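Phosphopantetheine attachment site family protein (Acinetobacter baumannii, PDB 4HKG) is a free-standing peptidyl carrier protein that probably carries substrates on a phosphopantetheine arm in an uncharacterised non-ribosomal peptide synthetase pathway. Local coordinates at residues 56-60 against 77-82. Numbering follows the deposited sequence. Where two conformers were deposited one is given.
Sequences TKLEL and YLVSEL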
ATOM      1  N   THR A  56     -10.564   2.949  -4.487  1.00 16.56           N
ATOM      2  CA  THR A  56     -11.472   2.428  -3.451  1.00 16.86           C
ATOM      3  C   THR A  56     -12.616   3.355  -3.060  1.00 19.82           C
ATOM      4  O   THR A  56     -13.560   2.913  -2.404  1.00 21.07           O
ATOM      5  CB  THR A  56     -10.726   2.109  -2.143  1.00 18.94           C
ATOM      6  OG1 THR A  56     -10.274   3.336  -1.550  1.00 15.06           O
ATOM      7  CG2 THR A  56      -9.542   1.190  -2.391  1.00 21.90           C
ATOM      8  N   LYS A  57     -12.511   4.631  -3.428  1.00 21.46           N
ATOM      9  CA  LYS A  57     -13.468   5.671  -3.021  1.00 18.64           C
ATOM     10  C   LYS A  57     -13.423   5.974  -1.520  1.00 19.05           C
ATOM     11  O   LYS A  57     -14.272   6.705  -0.999  1.00 22.78           O
ATOM     12  CB  LYS A  57     -14.902   5.336  -3.453  1.00 24.47           C
ATOM     13  CG  LYS A  57     -15.041   4.990  -4.928  1.00 32.94           C
ATOM     14  N   LEU A  58     -12.432   5.421  -0.831  1.00 15.34           N
ATOM     15  CA  LEU A  58     -12.228   5.711   0.582  1.00 15.50           C
ATOM     16  C   LEU A  58     -11.392   6.970   0.731  1.00 17.15           C
ATOM     17  O   LEU A  58     -10.624   7.322  -0.167  1.00 16.49           O
ATOM     18  CB  LEU A  58     -11.478   4.564   1.252  1.00 16.14           C
ATOM     19  CG  LEU A  58     -12.143   3.191   1.293  1.00 17.21           C
ATOM     20  CD1 LEU A  58     -11.119   2.159   1.754  1.00 19.83           C
ATOM     21  CD2 LEU A  58     -13.337   3.217   2.226  1.00 22.63           C
ATOM     22  N   GLU A  59     -11.540   7.643   1.865  1.00 16.92           N
ATOM     23  CA  GLU A  59     -10.612   8.696   2.240  1.00 15.50           C
ATOM     24  C   GLU A  59      -9.485   8.031   3.004  1.00 14.81           C
ATOM     25  O   GLU A  59      -9.728   7.324   3.978  1.00 16.28           O
ATOM     26  CB  GLU A  59     -11.297   9.739   3.112  1.00 19.72           C
ATOM     27  CG  GLU A  59     -10.386  10.878   3.517  1.00 27.58           C
ATOM     28  CD  GLU A  59     -11.133  12.180   3.687  0.57 29.46           C
ATOM     29  OE1 GLU A  59     -10.482  13.198   3.998  0.47 33.18           O
ATOM     30  OE2 GLU A  59     -12.371  12.185   3.504  0.66 35.70           O
ATOM     31  N   LEU A  60      -8.256   8.250   2.552  1.00 12.28           N
ATOM     32  CA  LEU A  60      -7.093   7.538   3.080  1.00 11.78           C
ATOM     33  C   LEU A  60      -5.935   8.501   3.269  1.00 13.02           C
ATOM     34  O   LEU A  60      -5.389   9.009   2.292  1.00 18.22           O
ATOM     35  CB  LEU A  60      -6.672   6.427   2.119  1.00 12.43           C
ATOM     36  CG  LEU A  60      -7.722   5.364   1.809  1.00 10.78           C
ATOM     37  CD1 LEU A  60      -7.272   4.545   0.614  1.00 12.46           C
ATOM     38  CD2 LEU A  60      -7.949   4.460   3.007  1.00 13.23           C
ATOM     39  N   TYR A  77      -5.924  -3.457   6.466  1.00 10.11           N
ATOM     40  CA  TYR A  77      -6.715  -2.277   6.793  1.00 11.71           C
ATOM     41  C   TYR A  77      -7.801  -2.007   5.745  1.00  9.92           C
ATOM     42  O   TYR A  77      -8.958  -1.761   6.093  1.00 12.00           O
ATOM     43  CB  TYR A  77      -5.817  -1.050   6.980  1.00 11.44           C
ATOM     44  CG  TYR A  77      -6.590   0.216   7.236  1.00 11.78           C
ATOM     45  CD1 TYR A  77      -7.133   0.474   8.482  1.00 14.59           C
ATOM     46  CD2 TYR A  77      -6.790   1.148   6.225  1.00 14.38           C
ATOM     47  CE1 TYR A  77      -7.847   1.626   8.724  1.00 17.25           C
ATOM     48  CE2 TYR A  77      -7.508   2.310   6.458  1.00 16.01           C
ATOM     49  CZ  TYR A  77      -8.032   2.538   7.709  1.00 16.93           C
ATOM     50  OH  TYR A  77      -8.749   3.683   7.969  1.00 22.95           O
ATOM     51  N   LEU A  78      -7.428  -2.076   4.466  1.00 10.34           N
ATOM     52  CA  LEU A  78      -8.394  -1.838   3.397  1.00 10.68           C
ATOM     53  C   LEU A  78      -9.551  -2.819   3.444  1.00 11.65           C
ATOM     54  O   LEU A  78     -10.708  -2.425   3.297  1.00 13.18           O
ATOM     55  CB  LEU A  78      -7.730  -1.894   2.019  1.00 12.14           C
ATOM     56  CG  LEU A  78      -6.735  -0.781   1.723  1.00 11.65           C
ATOM     57  CD1 LEU A  78      -6.255  -0.903   0.296  1.00 13.57           C
ATOM     58  CD2 LEU A  78      -7.363   0.588   1.959  1.00 15.32           C
ATOM     59  N   VAL A  79      -9.247  -4.095   3.651  1.00 12.38           N
ATOM     60  CA  VAL A  79     -10.304  -5.097   3.767  1.00 13.27           C
ATOM     61  C   VAL A  79     -11.264  -4.742   4.904  1.00 15.22           C
ATOM     62  O   VAL A  79     -12.480  -4.820   4.742  1.00 16.20           O
ATOM     63  CB  VAL A  79      -9.741  -6.523   3.979  1.00 15.10           C
ATOM     64  CG1 VAL A  79     -10.853  -7.501   4.329  1.00 18.51           C
ATOM     65  CG2 VAL A  79      -9.008  -6.986   2.737  1.00 16.51           C
ATOM     66  N   SER A  80     -10.700  -4.341   6.039  0.55 15.63           N
ATOM     67  CA  SER A  80     -11.496  -3.965   7.200  0.55 17.48           C
ATOM     68  C   SER A  80     -12.413  -2.788   6.895  0.55 18.50           C
ATOM     69  O   SER A  80     -13.575  -2.780   7.293  0.55 21.62           O
ATOM     70  CB  SER A  80     -10.587  -3.626   8.384  0.55 20.28           C
ATOM     71  OG  SER A  80      -9.968  -4.790   8.901  0.55 31.69           O
ATOM     72  N   GLU A  81     -11.884  -1.803   6.176  1.00 15.42           N
ATOM     73  CA  GLU A  81     -12.632  -0.592   5.869  1.00 17.90           C
ATOM     74  C   GLU A  81     -13.753  -0.846   4.877  1.00 19.85           C
ATOM     75  O   GLU A  81     -14.779  -0.173   4.910  1.00 23.30           O
ATOM     76  CB  GLU A  81     -11.708   0.491   5.319  1.00 19.77           C
ATOM     77  CG  GLU A  81     -10.776   1.079   6.349  1.00 22.95           C
ATOM     78  CD  GLU A  81     -11.521   1.794   7.461  1.00 26.57           C
ATOM     79  OE1 GLU A  81     -12.211   2.795   7.175  1.00 35.05           O
ATOM     80  OE2 GLU A  81     -11.423   1.356   8.625  1.00 31.44           O
ATOM     81  N   LEU A  82     -13.553  -1.818   3.996  1.00 18.54           N
ATOM     82  CA  LEU A  82     -14.497  -2.075   2.919  1.00 19.20           C
ATOM     83  C   LEU A  82     -15.486  -3.183   3.263  1.00 25.81           C
ATOM     84  O   LEU A  82     -16.448  -3.415   2.530  1.00 27.20           O
ATOM     85  CB  LEU A  82     -13.737  -2.411   1.633  1.00 19.16           C
ATOM     86  CG  LEU A  82     -12.934  -1.234   1.071  1.00 17.14           C
ATOM     87  CD1 LEU A  82     -11.918  -1.699   0.045  1.00 18.93           C
ATOM     88  CD2 LEU A  82     -13.868  -0.196   0.459  1.00 20.34           C
TER
HETATM   89  O   HOH W   1     -10.803   5.110   5.074  1.00 36.04           O
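Leu-58 faces Glu-81 across an 8.2 Å gap between CA atoms, where the loop leaving helix 42-56 passes the last turns of helix 71-82. Lys-57, with positive phi (67°), turns the chain out of the helix. Leu-58 then points at helix 71-82 and is the centre of the contact. Its CD1 lies 3.8 Å from CD2 of Leu-82, and the two side chains cross obliquely. The same methyl touches CB of Glu-81 at 4.0 Å and CD2 of Leu-78 at 4.1 Å. CD2 of Leu-78 meets both leucines of the loop: CD2 of Leu-60 also touches it, and the Leu-60 and Leu-78 side chains cross at about a right angle. With CG anti to the carbonyl carbon (chi1 -59°), Leu-60 carries CD2 to the edge of the Tyr-77 ring, 4.1 Å from CE2 and near the ring plane. Glu-81 bends at chi2 (-63°), and its CG lies 3.4 Å above one face of that ring, toward the rim. A water donates to O of Glu-59 and, weakly, to OE1 of Glu-81, linking the two exposed glutamates. The turn itself is an ST turn: OG1 of Thr-56 accepts from N of Leu-58 at 3.1 Å and is also hydrogen-bonded to O of Leu-52. The contact is apolar packing in the helical carrier-protein fold, joining the start of the loop between helices 42-56 and 64-67 to the C-terminal helix. Helix 7-22 adjoins it through Trp-10, which touches Thr-56 and Leu-82, while Leu-52 of helix 42-56 packs on Leu-60 and Leu-78.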